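Local coordinates for protein ATP-dependent helicase FUN30 (Saccharomyces cerevisiae S288c, PDB 5GN1) that remodels nucleosomes using ATP, promotes DNA end resection at double-strand breaks and is required for heterochromatin organization, this fragment being the C-terminal part of its ATPase domain, at residues K49-Q54 with V304-L309; D131-E136 with N169-Y174; K228-D233 with Q242-K247; A106-S111 with S209-V214. One frame throughout, in Å; residues are numbered along the deposited sequence.

Read from the N terminus, the chain opens contact 1 first, at 49-54, and closes it last, at 304-309, so the other three lie within its span. Contact 4 opens next, at 106-111 on helix 100-110, and does not close until 209-214, where helix 212-224 begins. Within that loop sits contact 2, a local closure among helices, its centre about 28 Å from that of contact 4. Contact 3 follows in series, packing helix 241-250 on strand 229-232. None of the loops cross. Contacts 1 and 3 lie at the two outermost strands of one parallel sheet, while contact 4 ties helix 100-110 to the turn that follows the sheet's strand 205-209.

Contact 1. Residues K49-Q54 with V304-L309; sequences KHTHIQ and VNITTL
Lys49 through Gln54 run alongside Val304 through Leu309 as two parallel strands, their axes 4.6 Å apart at closest approach and inclined by 24°. They form one border of the parallel sheet of a RecA-like lobe, with 49-56 outermost and strand 275-278 beyond 304-311. His50, His52 and Gln54 turn their backbone polar groups toward the partner: His52 N reaches Ile306 O at 2.7 Å, and Thr308 N returns to His52 O at 2.9 Å. On the sheet face that carries the histidines, Asn305 holds its CG beside its own backbone N (chi1 -79°), which brings ND2 to His52 NE2 at 2.8 Å. The amide and imidazole are nearly coplanar and the donor lies in the ring plane, although the N-H...N angle of 149° leaves the bond somewhat bent. NE2 acts as the acceptor, and the bond helps set how the imidazole is turned. A leucine in place of Asn305 has no N-H to offer, and the His52 imidazole would probably be left without this mate and freer to rotate. On the reverse face, Ile306 CD1 nestles against Thr51 CG2 at 3.9 Å and Lys49 CB at 4.0 Å, with Thr51 and Ile306 side by side. Toward the far end, back on the histidine side, Gln54 CB sits 3.6 Å from Thr307 CG2 and 3.9 Å from Leu309 CD2.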
loop_
_atom_site.group_PDB
_atom_site.type_symbol
_atom_site.label_atom_id
_atom_site.label_comp_id
_atom_site.label_asym_id
_atom_site.label_seq_id
_atom_site.Cartn_x
_atom_site.Cartn_y
_atom_site.Cartn_z
ATOM N N LYS A 49 20.572 -8.501 14.151
ATOM C CA LYS A 49 19.583 -7.600 13.587
ATOM C C LYS A 49 18.918 -6.792 14.700
ATOM O O LYS A 49 18.926 -7.183 15.871
ATOM C CB LYS A 49 18.541 -8.383 12.788
ATOM C CG LYS A 49 17.613 -9.265 13.605
ATOM C CD LYS A 49 16.670 -10.012 12.675
ATOM C CE LYS A 49 15.584 -10.769 13.414
ATOM N NZ LYS A 49 14.908 -11.723 12.470
ATOM N N HIS A 50 18.378 -5.633 14.328
ATOM C CA HIS A 50 17.676 -4.758 15.260
ATOM C C HIS A 50 16.403 -4.238 14.598
ATOM O O HIS A 50 16.455 -3.698 13.488
ATOM C CB HIS A 50 18.560 -3.587 15.702
ATOM C CG HIS A 50 19.875 -3.996 16.304
ATOM N ND1 HIS A 50 19.985 -4.528 17.574
ATOM C CD2 HIS A 50 21.139 -3.921 15.820
ATOM C CE1 HIS A 50 21.257 -4.773 17.840
ATOM N NE2 HIS A 50 21.978 -4.417 16.791
ATOM N N THR A 51 15.262 -4.392 15.274
ATOM C CA THR A 51 13.980 -3.936 14.749
ATOM C C THR A 51 13.512 -2.689 15.484
ATOM O O THR A 51 13.673 -2.576 16.702
ATOM C CB THR A 51 12.924 -5.046 14.841
ATOM O OG1 THR A 51 12.802 -5.493 16.198
ATOM C CG2 THR A 51 13.341 -6.221 13.978
ATOM N N HIS A 52 12.938 -1.750 14.741
ATOM C CA HIS A 52 12.510 -0.466 15.273
ATOM C C HIS A 52 11.121 -0.159 14.736
ATOM O O HIS A 52 10.706 -0.692 13.704
ATOM C CB HIS A 52 13.460 0.681 14.864
ATOM C CG HIS A 52 14.917 0.325 14.918
ATOM N ND1 HIS A 52 15.685 0.496 16.052
ATOM C CD2 HIS A 52 15.751 -0.175 13.971
ATOM C CE1 HIS A 52 16.927 0.107 15.806
ATOM N NE2 HIS A 52 16.992 -0.310 14.552
ATOM N N ILE A 53 10.411 0.725 15.432
ATOM C CA ILE A 53 9.130 1.255 14.974
ATOM C C ILE A 53 9.322 2.737 14.704
ATOM O O ILE A 53 9.886 3.454 15.535
ATOM C CB ILE A 53 8.010 1.043 16.012
ATOM C CG1 ILE A 53 7.819 -0.443 16.352
ATOM C CG2 ILE A 53 6.703 1.741 15.563
ATOM C CD1 ILE A 53 7.535 -1.334 15.196
ATOM N N GLN A 54 8.872 3.202 13.549
ATOM C CA GLN A 54 8.882 4.624 13.240
ATOM C C GLN A 54 7.444 5.081 13.089
ATOM O O GLN A 54 6.728 4.596 12.206
ATOM C CB GLN A 54 9.667 4.919 11.965
ATOM C CG GLN A 54 9.597 6.372 11.526
ATOM C CD GLN A 54 10.137 7.346 12.562
ATOM O OE1 GLN A 54 11.334 7.369 12.831
ATOM N NE2 GLN A 54 9.250 8.166 13.138
ATOM N N VAL A 304 21.908 -5.673 10.582
ATOM C CA VAL A 304 20.745 -5.332 9.763
ATOM C C VAL A 304 19.756 -4.557 10.619
ATOM O O VAL A 304 19.371 -5.009 11.707
ATOM C CB VAL A 304 20.098 -6.589 9.156
ATOM C CG1 VAL A 304 18.704 -6.273 8.553
ATOM C CG2 VAL A 304 21.024 -7.194 8.109
ATOM N N ASN A 305 19.344 -3.388 10.136
ATOM C CA ASN A 305 18.395 -2.544 10.843
ATOM C C ASN A 305 17.057 -2.577 10.122
ATOM O O ASN A 305 16.988 -2.328 8.915
ATOM C CB ASN A 305 18.911 -1.117 10.956
ATOM C CG ASN A 305 19.942 -0.967 12.058
ATOM O OD1 ASN A 305 21.152 -0.989 11.808
ATOM N ND2 ASN A 305 19.467 -0.834 13.291
ATOM N N ILE A 306 16.001 -2.884 10.864
ATOM C CA ILE A 306 14.668 -3.083 10.305
ATOM C C ILE A 306 13.731 -2.069 10.944
ATOM O O ILE A 306 13.680 -1.956 12.171
ATOM C CB ILE A 306 14.180 -4.524 10.536
ATOM C CG1 ILE A 306 15.113 -5.517 9.844
ATOM C CG2 ILE A 306 12.742 -4.707 10.055
ATOM C CD1 ILE A 306 15.550 -6.611 10.733
ATOM N N THR A 307 13.012 -1.308 10.119
ATOM C CA THR A 307 12.115 -0.273 10.617
ATOM C C THR A 307 10.717 -0.498 10.047
ATOM O O THR A 307 10.548 -0.587 8.825
ATOM C CB THR A 307 12.635 1.126 10.254
ATOM O OG1 THR A 307 13.932 1.313 10.841
ATOM C CG2 THR A 307 11.679 2.226 10.770
ATOM N N THR A 308 9.721 -0.588 10.928
ATOM C CA THR A 308 8.323 -0.711 10.522
ATOM C C THR A 308 7.639 0.637 10.685
ATOM O O THR A 308 7.717 1.250 11.757
ATOM C CB THR A 308 7.602 -1.776 11.344
ATOM O OG1 THR A 308 8.250 -3.031 11.147
ATOM C CG2 THR A 308 6.142 -1.898 10.902
ATOM N N LEU A 309 7.017 1.114 9.607
ATOM C CA LEU A 309 6.299 2.378 9.614
ATOM C C LEU A 309 4.901 2.151 10.160
ATOM O O LEU A 309 4.183 1.276 9.675
ATOM C CB LEU A 309 6.200 2.957 8.199
ATOM C CG LEU A 309 7.517 3.172 7.468
ATOM C CD1 LEU A 309 7.279 3.909 6.151
ATOM C CD2 LEU A 309 8.447 3.948 8.370
HETATM O O HOH W 1 10.067 -3.371 12.703
#

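Contact 2. Residues D131-E136 with N169-Y174; sequences DAILDE and NTLSKY
Ile133 meets Leu171 because CG1 of the isoleucine lies opposite its backbone N (chi1 -163°) and the branch runs on almost straight, carrying CD1 to 3.8 Å from Leu171 CD1. Leu171 answers with CG swung beside its own backbone N (chi1 -54°), a turn that also presents the second methyl: its CD2 lies 4.1 Å from Ala132 CB. One leucine thus divides its fork between two successive residues of the other segment, one methyl to each. The crossing of Ile133 and Leu171 is oblique, a compact apolar meeting that Phe167 and Ile148 extend from the isoleucine side and Cys164 from the leucine side. The polar half of the contact is less certain. Glu136, its chain bent at chi2 (-93°), comes toward Thr170 from the opposite direction, and its OE2 is modelled 2.3 Å from Thr170 OG1. The model makes this a hydrogen bond, but it is very short and both atoms are crowded, so the detail of the pairing is doubtful. Glu136 closes the type I beta turn that starts with Ile133 and follows on from helix 123-133. Helix-end packing of this kind, apolar side chains beside a polar pair, joins the C-terminal part of helix 123-133 to the short helix 168-171 in an all-helical region, consistent with the helical insertions of SNF2-family ATPases.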
loop_
_atom_site.group_PDB
_atom_site.type_symbol
_atom_site.label_atom_id
_atom_site.label_comp_id
_atom_site.label_asym_id
_atom_site.label_seq_id
_atom_site.Cartn_x
_atom_site.Cartn_y
_atom_site.Cartn_z
ATOM N N ASP A 131 -16.234 10.312 -21.401
ATOM C CA ASP A 131 -16.656 10.806 -22.703
ATOM C C ASP A 131 -15.418 10.920 -23.561
ATOM O O ASP A 131 -15.398 10.557 -24.699
ATOM C CB ASP A 131 -17.325 12.181 -22.573
ATOM C CG ASP A 131 -17.383 12.950 -23.902
ATOM O OD1 ASP A 131 -16.554 13.854 -24.127
ATOM O OD2 ASP A 131 -18.259 12.643 -24.729
ATOM N N ALA A 132 -14.377 11.416 -22.946
ATOM C CA ALA A 132 -13.111 11.662 -23.561
ATOM C C ALA A 132 -12.349 10.486 -24.133
ATOM O O ALA A 132 -11.843 10.578 -25.207
ATOM C CB ALA A 132 -12.246 12.349 -22.529
ATOM N N ILE A 133 -12.271 9.372 -23.418
ATOM C CA ILE A 133 -11.494 8.224 -23.878
ATOM C C ILE A 133 -11.957 7.500 -25.134
ATOM O O ILE A 133 -11.192 6.751 -25.710
ATOM C CB ILE A 133 -11.310 7.149 -22.801
ATOM C CG1 ILE A 133 -10.197 6.236 -23.206
ATOM C CG2 ILE A 133 -12.591 6.379 -22.590
ATOM C CD1 ILE A 133 -9.620 5.439 -22.079
ATOM N N LEU A 134 -13.187 7.707 -25.547
ATOM C CA LEU A 134 -13.683 7.003 -26.732
ATOM C C LEU A 134 -12.865 7.254 -28.008
ATOM O O LEU A 134 -12.643 6.382 -28.810
ATOM C CB LEU A 134 -15.117 7.425 -27.020
ATOM C CG LEU A 134 -16.086 7.104 -25.888
ATOM C CD1 LEU A 134 -17.195 8.091 -25.627
ATOM C CD2 LEU A 134 -16.685 5.739 -26.093
ATOM N N ASP A 135 -12.304 8.423 -28.118
ATOM C CA ASP A 135 -11.583 8.818 -29.282
ATOM C C ASP A 135 -10.313 7.995 -29.409
ATOM O O ASP A 135 -9.611 8.083 -30.383
ATOM C CB ASP A 135 -11.421 10.333 -29.281
ATOM C CG ASP A 135 -12.772 11.043 -29.319
ATOM O OD1 ASP A 135 -13.594 10.693 -30.159
ATOM O OD2 ASP A 135 -13.032 11.962 -28.530
ATOM N N GLU A 136 -10.030 7.130 -28.443
ATOM C CA GLU A 136 -8.827 6.285 -28.541
ATOM C C GLU A 136 -9.149 5.099 -29.441
ATOM O O GLU A 136 -10.286 4.695 -29.495
ATOM C CB GLU A 136 -8.333 5.844 -27.181
ATOM C CG GLU A 136 -7.924 6.988 -26.267
ATOM C CD GLU A 136 -6.460 7.358 -26.320
ATOM O OE1 GLU A 136 -5.662 6.681 -26.979
ATOM O OE2 GLU A 136 -6.113 8.357 -25.673
ATOM N N ASN A 169 -2.975 10.698 -25.468
ATOM C CA ASN A 169 -3.578 11.561 -26.478
ATOM C C ASN A 169 -4.991 11.986 -26.115
ATOM O O ASN A 169 -5.465 13.011 -26.615
ATOM C CB ASN A 169 -3.572 10.863 -27.841
ATOM C CG ASN A 169 -2.283 10.086 -28.103
ATOM O OD1 ASN A 169 -2.311 8.969 -28.649
ATOM N ND2 ASN A 169 -1.141 10.672 -27.707
ATOM N N THR A 170 -5.668 11.244 -25.242
ATOM C CA THR A 170 -7.012 11.611 -24.833
ATOM C C THR A 170 -7.118 12.017 -23.371
ATOM O O THR A 170 -8.065 12.727 -23.007
ATOM C CB THR A 170 -7.978 10.448 -25.100
ATOM O OG1 THR A 170 -7.713 9.910 -26.400
ATOM C CG2 THR A 170 -9.392 10.932 -25.078
ATOM N N LEU A 171 -6.174 11.612 -22.530
ATOM C CA LEU A 171 -6.330 11.795 -21.102
ATOM C C LEU A 171 -5.150 12.470 -20.421
ATOM O O LEU A 171 -5.237 12.739 -19.221
ATOM C CB LEU A 171 -6.599 10.440 -20.426
ATOM C CG LEU A 171 -7.770 9.649 -21.010
ATOM C CD1 LEU A 171 -7.886 8.283 -20.340
ATOM C CD2 LEU A 171 -9.053 10.432 -20.857
ATOM N N SER A 172 -4.065 12.761 -21.144
ATOM C CA SER A 172 -2.871 13.304 -20.500
ATOM C C SER A 172 -3.169 14.578 -19.723
ATOM O O SER A 172 -2.472 14.882 -18.749
ATOM C CB SER A 172 -1.786 13.592 -21.531
ATOM O OG SER A 172 -2.044 14.842 -22.136
ATOM N N LYS A 173 -4.182 15.341 -20.137
ATOM C CA LYS A 173 -4.522 16.561 -19.416
ATOM C C LYS A 173 -5.106 16.270 -18.043
ATOM O O LYS A 173 -5.167 17.173 -17.205
ATOM C CB LYS A 173 -5.494 17.423 -20.241
ATOM C CG LYS A 173 -6.981 17.093 -20.130
ATOM C CD LYS A 173 -7.799 18.282 -20.648
ATOM C CE LYS A 173 -9.003 17.873 -21.479
ATOM N NZ LYS A 173 -10.042 18.946 -21.540
ATOM N N TYR A 174 -5.529 15.031 -17.794
ATOM C CA TYR A 174 -6.044 14.634 -16.494
ATOM C C TYR A 174 -4.990 13.976 -15.604
ATOM O O TYR A 174 -5.281 13.713 -14.432
ATOM C CB TYR A 174 -7.238 13.685 -16.667
ATOM C CG TYR A 174 -8.380 14.300 -17.438
ATOM C CD1 TYR A 174 -9.316 15.114 -16.803
ATOM C CD2 TYR A 174 -8.528 14.070 -18.802
ATOM C CE1 TYR A 174 -10.368 15.683 -17.506
ATOM C CE2 TYR A 174 -9.569 14.634 -19.513
ATOM C CZ TYR A 174 -10.485 15.440 -18.862
ATOM O OH TYR A 174 -11.525 15.999 -19.567
#

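Contact 3. Residues K228-D233 with Q242-K247; sequences KFLRLD and QLLIDK
Leu230 and Leu244 form the first shell, each laying a methyl against the other segment's backbone. Leu244 CD1 comes within 3.2 Å of Arg231 O, while Leu230 CD1 sits 3.4 Å from Leu244 O, so both leucines are pushed snugly against main-chain carbonyls. Their remaining methyls meet more loosely, CD2 of Leu230 to CD2 of Leu244 at 4.2 Å. Leu230 keeps CG beside its backbone N (chi1 -60°), and this sends its fork toward the helix, where CD1 also touches Lys247 CB at 4.0 Å; the lysine's extended aliphatic chain passes at about a right angle to the leucine. Further along, Leu232 adds a lighter touch, its CD1 at 4.4 Å from Ile245 CG1. Around the leucines, Phe248 and Ile254 pack on Leu230 and Thr236 on Leu244. On the other side of the strand, Arg231 points away from the helix, and its NE and NH2 both grip Asp233 OD2, at 2.8 and 3.0 Å, a side-on salt bridge to a single oxygen close to the guanidinium plane. Arg231 NH1 is taken by Glu219 and Asp216, and the other Asp233 oxygen by Ser235 OG. In the fold, helix 241-250 runs roughly antiparallel to strand 229-232, at 149°, as the connecting helix of a beta-alpha-beta unit, and backbone bonds from Leu230 and Leu232 join this outermost strand to the unit's other strand, 256-260.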
loop_
_atom_site.group_PDB
_atom_site.type_symbol
_atom_site.label_atom_id
_atom_site.label_comp_id
_atom_site.label_asym_id
_atom_site.label_seq_id
_atom_site.Cartn_x
_atom_site.Cartn_y
_atom_site.Cartn_z
ATOM N N LYS A 228 17.538 5.622 -7.615
ATOM C CA LYS A 228 17.335 4.444 -8.455
ATOM C C LYS A 228 16.827 3.269 -7.625
ATOM O O LYS A 228 17.166 3.114 -6.449
ATOM C CB LYS A 228 18.633 4.035 -9.168
ATOM C CG LYS A 228 19.212 5.074 -10.129
ATOM C CD LYS A 228 20.584 4.607 -10.673
ATOM C CE LYS A 228 21.368 5.737 -11.345
ATOM N NZ LYS A 228 22.777 5.321 -11.723
ATOM N N PHE A 229 16.012 2.421 -8.253
ATOM C CA PHE A 229 15.424 1.298 -7.543
ATOM C C PHE A 229 15.190 0.152 -8.517
ATOM O O PHE A 229 15.171 0.339 -9.735
ATOM C CB PHE A 229 14.101 1.700 -6.860
ATOM C CG PHE A 229 12.995 2.014 -7.838
ATOM C CD1 PHE A 229 12.862 3.293 -8.365
ATOM C CD2 PHE A 229 12.117 1.020 -8.251
ATOM C CE1 PHE A 229 11.879 3.576 -9.292
ATOM C CE2 PHE A 229 11.116 1.292 -9.173
ATOM C CZ PHE A 229 11.003 2.568 -9.703
ATOM N N LEU A 230 15.021 -1.046 -7.961
ATOM C CA LEU A 230 14.522 -2.213 -8.673
ATOM C C LEU A 230 13.310 -2.743 -7.929
ATOM O O LEU A 230 13.075 -2.400 -6.760
ATOM C CB LEU A 230 15.584 -3.316 -8.782
ATOM C CG LEU A 230 16.870 -2.926 -9.514
ATOM C CD1 LEU A 230 18.036 -3.807 -9.046
ATOM C CD2 LEU A 230 16.684 -3.021 -11.033
ATOM N N ARG A 231 12.551 -3.601 -8.605
ATOM C CA ARG A 231 11.311 -4.114 -8.039
ATOM C C ARG A 231 11.145 -5.593 -8.346
ATOM O O ARG A 231 11.462 -6.045 -9.447
ATOM C CB ARG A 231 10.107 -3.329 -8.581
ATOM C CG ARG A 231 8.760 -4.010 -8.363
ATOM C CD ARG A 231 7.630 -3.060 -8.706
ATOM N NE ARG A 231 6.315 -3.644 -8.455
ATOM C CZ ARG A 231 5.181 -2.951 -8.520
ATOM N NH1 ARG A 231 5.223 -1.661 -8.822
ATOM N NH2 ARG A 231 4.015 -3.545 -8.299
ATOM N N LEU A 232 10.642 -6.341 -7.363
ATOM C CA LEU A 232 10.391 -7.771 -7.497
ATOM C C LEU A 232 9.181 -8.106 -6.643
ATOM O O LEU A 232 9.217 -7.914 -5.422
ATOM C CB LEU A 232 11.613 -8.611 -7.063
ATOM C CG LEU A 232 11.639 -10.135 -7.304
ATOM C CD1 LEU A 232 13.052 -10.647 -7.122
ATOM C CD2 LEU A 232 10.694 -10.927 -6.387
ATOM N N ASP A 233 8.124 -8.621 -7.267
ATOM C CA ASP A 233 6.913 -8.960 -6.529
ATOM C C ASP A 233 6.414 -10.319 -7.012
ATOM O O ASP A 233 7.104 -11.037 -7.742
ATOM C CB ASP A 233 5.870 -7.834 -6.662
ATOM C CG ASP A 233 5.522 -7.488 -8.111
ATOM O OD1 ASP A 233 5.464 -8.390 -8.961
ATOM O OD2 ASP A 233 5.307 -6.294 -8.409
ATOM N N GLN A 242 16.489 -13.355 -11.277
ATOM C CA GLN A 242 17.939 -13.327 -11.136
ATOM C C GLN A 242 18.536 -12.056 -11.722
ATOM O O GLN A 242 19.417 -11.444 -11.115
ATOM C CB GLN A 242 18.550 -14.563 -11.793
ATOM C CG GLN A 242 20.043 -14.663 -11.544
ATOM C CD GLN A 242 20.350 -14.708 -10.060
ATOM O OE1 GLN A 242 20.933 -13.772 -9.506
ATOM N NE2 GLN A 242 19.948 -15.792 -9.405
ATOM N N LEU A 243 18.093 -11.649 -12.911
ATOM C CA LEU A 243 18.636 -10.431 -13.508
ATOM C C LEU A 243 18.456 -9.233 -12.583
ATOM O O LEU A 243 19.353 -8.388 -12.466
ATOM C CB LEU A 243 17.979 -10.146 -14.861
ATOM C CG LEU A 243 18.494 -8.921 -15.641
ATOM C CD1 LEU A 243 19.686 -9.273 -16.548
ATOM C CD2 LEU A 243 17.375 -8.270 -16.454
ATOM N N LEU A 244 17.306 -9.154 -11.921
ATOM C CA LEU A 244 17.033 -8.051 -11.007
ATOM C C LEU A 244 17.974 -8.099 -9.806
ATOM O O LEU A 244 18.578 -7.093 -9.435
ATOM C CB LEU A 244 15.578 -8.092 -10.538
ATOM C CG LEU A 244 14.512 -7.877 -11.614
ATOM C CD1 LEU A 244 13.136 -8.262 -11.093
ATOM C CD2 LEU A 244 14.521 -6.435 -12.100
ATOM N N ILE A 245 18.090 -9.279 -9.206
ATOM C CA ILE A 245 18.953 -9.472 -8.049
ATOM C C ILE A 245 20.398 -9.153 -8.390
ATOM O O ILE A 245 21.058 -8.391 -7.683
ATOM C CB ILE A 245 18.853 -10.907 -7.505
ATOM C CG1 ILE A 245 17.426 -11.156 -7.014
ATOM C CG2 ILE A 245 19.855 -11.122 -6.380
ATOM C CD1 ILE A 245 17.176 -12.577 -6.560
ATOM N N ASP A 246 20.891 -9.738 -9.475
ATOM C CA ASP A 246 22.262 -9.490 -9.883
ATOM C C ASP A 246 22.459 -8.012 -10.085
ATOM O O ASP A 246 23.472 -7.459 -9.659
ATOM C CB ASP A 246 22.594 -10.200 -11.181
ATOM C CG ASP A 246 22.782 -11.649 -10.998
ATOM O OD1 ASP A 246 22.976 -12.095 -9.847
ATOM O OD2 ASP A 246 22.743 -12.382 -12.008
ATOM N N LYS A 247 21.506 -7.354 -10.738
ATOM C CA LYS A 247 21.723 -5.932 -10.912
ATOM C C LYS A 247 21.897 -5.207 -9.580
ATOM O O LYS A 247 22.694 -4.276 -9.464
ATOM C CB LYS A 247 20.556 -5.370 -11.669
ATOM C CG LYS A 247 20.846 -4.353 -12.728
ATOM C CD LYS A 247 19.648 -4.317 -13.649
ATOM C CE LYS A 247 19.623 -3.102 -14.560
ATOM N NZ LYS A 247 18.347 -3.085 -15.330
#

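Contact 4. Residues A106-S111 with S209-V214; sequences ALRKAS and SLFTQV
Phe211 sets its CZ over one face of the Arg108 guanidinium, 3.8 Å above the plane and offset toward the rim, while Leu210 CD1 lies at the edge of that group, 4.0 Å from Arg108 NH2. The two flat groups are steeply inclined, at 68°, so this is no parallel stack; Arg108 NH2 lies 3.9 Å from Phe211 CE1. The site is a strand-to-helix loop of the C-terminal RecA-like lobe: strand 205-209 ends, Leu210 and Phe211 turn the chain, and helix 212-224 starts with Phe211 at its N-cap position. Helix 100-110 packs against this loop, Arg108 reaching it through a bend at chi3 (57°). The aromatic ring is shared, because Lys109 CE also approaches it, 4.0 Å from Phe211 CE2. A serine at Phe211 takes away the ring, and the guanidinium is likely to be freer to turn, with the lysine chain left without its apolar support. Behind the ring an ST turn shapes the backbone, Phe211 N donating to Ser209 OG at 3.0 Å, and that hydroxyl is in turn bonded to Asp280. Arg108 itself is also covered by Ile319 and Leu343. Beside the ring, one water links the two segments, accepting from Lys109 NZ at 2.7 Å and from Gln213 NE2 at 3.0 Å.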
loop_
_atom_site.group_PDB
_atom_site.type_symbol
_atom_site.label_atom_id
_atom_site.label_comp_id
_atom_site.label_asym_id
_atom_site.label_seq_id
_atom_site.Cartn_x
_atom_site.Cartn_y
_atom_site.Cartn_z
ATOM N N ALA A 106 -10.206 -0.680 4.124
ATOM C CA ALA A 106 -10.191 0.738 3.789
ATOM C C ALA A 106 -9.427 1.550 4.833
ATOM O O ALA A 106 -8.700 2.486 4.481
ATOM C CB ALA A 106 -11.625 1.252 3.647
ATOM N N LEU A 107 -9.584 1.222 6.123
ATOM C CA LEU A 107 -8.822 1.934 7.151
ATOM C C LEU A 107 -7.326 1.693 6.983
ATOM O O LEU A 107 -6.518 2.612 7.164
ATOM C CB LEU A 107 -9.267 1.516 8.555
ATOM C CG LEU A 107 -10.707 1.836 8.986
ATOM C CD1 LEU A 107 -11.012 1.184 10.318
ATOM C CD2 LEU A 107 -10.960 3.330 9.048
ATOM N N ARG A 108 -6.940 0.455 6.663
ATOM C CA ARG A 108 -5.528 0.158 6.434
ATOM C C ARG A 108 -4.973 1.004 5.293
ATOM O O ARG A 108 -3.909 1.613 5.422
ATOM C CB ARG A 108 -5.348 -1.340 6.162
ATOM C CG ARG A 108 -5.675 -2.198 7.388
ATOM C CD ARG A 108 -5.544 -3.695 7.113
ATOM N NE ARG A 108 -4.208 -4.053 6.645
ATOM C CZ ARG A 108 -3.900 -5.236 6.119
ATOM N NH1 ARG A 108 -4.830 -6.173 6.005
ATOM N NH2 ARG A 108 -2.666 -5.479 5.689
ATOM N N LYS A 109 -5.695 1.059 4.168
ATOM C CA LYS A 109 -5.240 1.847 3.026
ATOM C C LYS A 109 -5.167 3.334 3.348
ATOM O O LYS A 109 -4.250 4.032 2.898
ATOM C CB LYS A 109 -6.167 1.601 1.831
ATOM C CG LYS A 109 -6.021 0.209 1.261
ATOM C CD LYS A 109 -7.096 -0.068 0.209
ATOM C CE LYS A 109 -6.770 -1.339 -0.563
ATOM N NZ LYS A 109 -7.857 -1.630 -1.537
ATOM N N ALA A 110 -6.137 3.853 4.103
ATOM C CA ALA A 110 -6.103 5.272 4.444
ATOM C C ALA A 110 -4.908 5.607 5.339
ATOM O O ALA A 110 -4.363 6.710 5.253
ATOM C CB ALA A 110 -7.426 5.683 5.115
ATOM N N SER A 111 -4.477 4.668 6.181
ATOM C CA SER A 111 -3.251 4.850 6.954
ATOM C C SER A 111 -1.994 4.899 6.081
ATOM O O SER A 111 -0.937 5.311 6.570
ATOM C CB SER A 111 -3.095 3.711 7.964
ATOM O OG SER A 111 -4.272 3.516 8.734
ATOM N N SER A 209 6.121 -4.177 1.015
ATOM C CA SER A 209 4.720 -3.830 1.226
ATOM C C SER A 209 3.830 -5.018 0.899
ATOM O O SER A 209 4.123 -5.803 -0.007
ATOM C CB SER A 209 4.270 -2.630 0.369
ATOM O OG SER A 209 2.893 -2.358 0.600
ATOM N N LEU A 210 2.728 -5.132 1.639
ATOM C CA LEU A 210 1.722 -6.143 1.339
ATOM C C LEU A 210 0.819 -5.739 0.187
ATOM O O LEU A 210 -0.002 -6.553 -0.250
ATOM C CB LEU A 210 0.864 -6.437 2.578
ATOM C CG LEU A 210 1.465 -7.433 3.575
ATOM C CD1 LEU A 210 0.648 -7.488 4.855
ATOM C CD2 LEU A 210 1.570 -8.817 2.952
ATOM N N PHE A 211 0.963 -4.518 -0.323
ATOM C CA PHE A 211 0.065 -3.956 -1.324
ATOM C C PHE A 211 0.869 -3.643 -2.575
ATOM O O PHE A 211 1.767 -2.793 -2.537
ATOM C CB PHE A 211 -0.607 -2.679 -0.806
ATOM C CG PHE A 211 -1.534 -2.894 0.354
ATOM C CD1 PHE A 211 -1.069 -2.821 1.660
ATOM C CD2 PHE A 211 -2.887 -3.148 0.141
ATOM C CE1 PHE A 211 -1.935 -3.016 2.738
ATOM C CE2 PHE A 211 -3.761 -3.334 1.208
ATOM C CZ PHE A 211 -3.286 -3.271 2.508
ATOM N N THR A 212 0.544 -4.310 -3.686
ATOM C CA THR A 212 1.182 -3.945 -4.951
ATOM C C THR A 212 0.825 -2.528 -5.374
ATOM O O THR A 212 1.637 -1.853 -6.019
ATOM C CB THR A 212 0.808 -4.933 -6.060
ATOM O OG1 THR A 212 -0.610 -5.121 -6.080
ATOM C CG2 THR A 212 1.504 -6.271 -5.837
ATOM N N GLN A 213 -0.377 -2.054 -5.011
ATOM C CA GLN A 213 -0.751 -0.665 -5.291
ATOM C C GLN A 213 0.184 0.322 -4.604
ATOM O O GLN A 213 0.467 1.406 -5.138
ATOM C CB GLN A 213 -2.181 -0.404 -4.834
ATOM C CG GLN A 213 -3.282 -1.097 -5.606
ATOM C CD GLN A 213 -4.627 -0.906 -4.911
ATOM O OE1 GLN A 213 -4.847 -1.408 -3.803
ATOM N NE2 GLN A 213 -5.518 -0.168 -5.548
ATOM N N VAL A 214 0.633 -0.011 -3.394
ATOM C CA VAL A 214 1.625 0.827 -2.725
ATOM C C VAL A 214 2.952 0.799 -3.476
ATOM O O VAL A 214 3.590 1.841 -3.649
ATOM C CB VAL A 214 1.780 0.403 -1.253
ATOM C CG1 VAL A 214 3.059 1.006 -0.631
ATOM C CG2 VAL A 214 0.537 0.809 -0.449
HETATM O O HOH W 2 -7.199 0.448 -3.135
#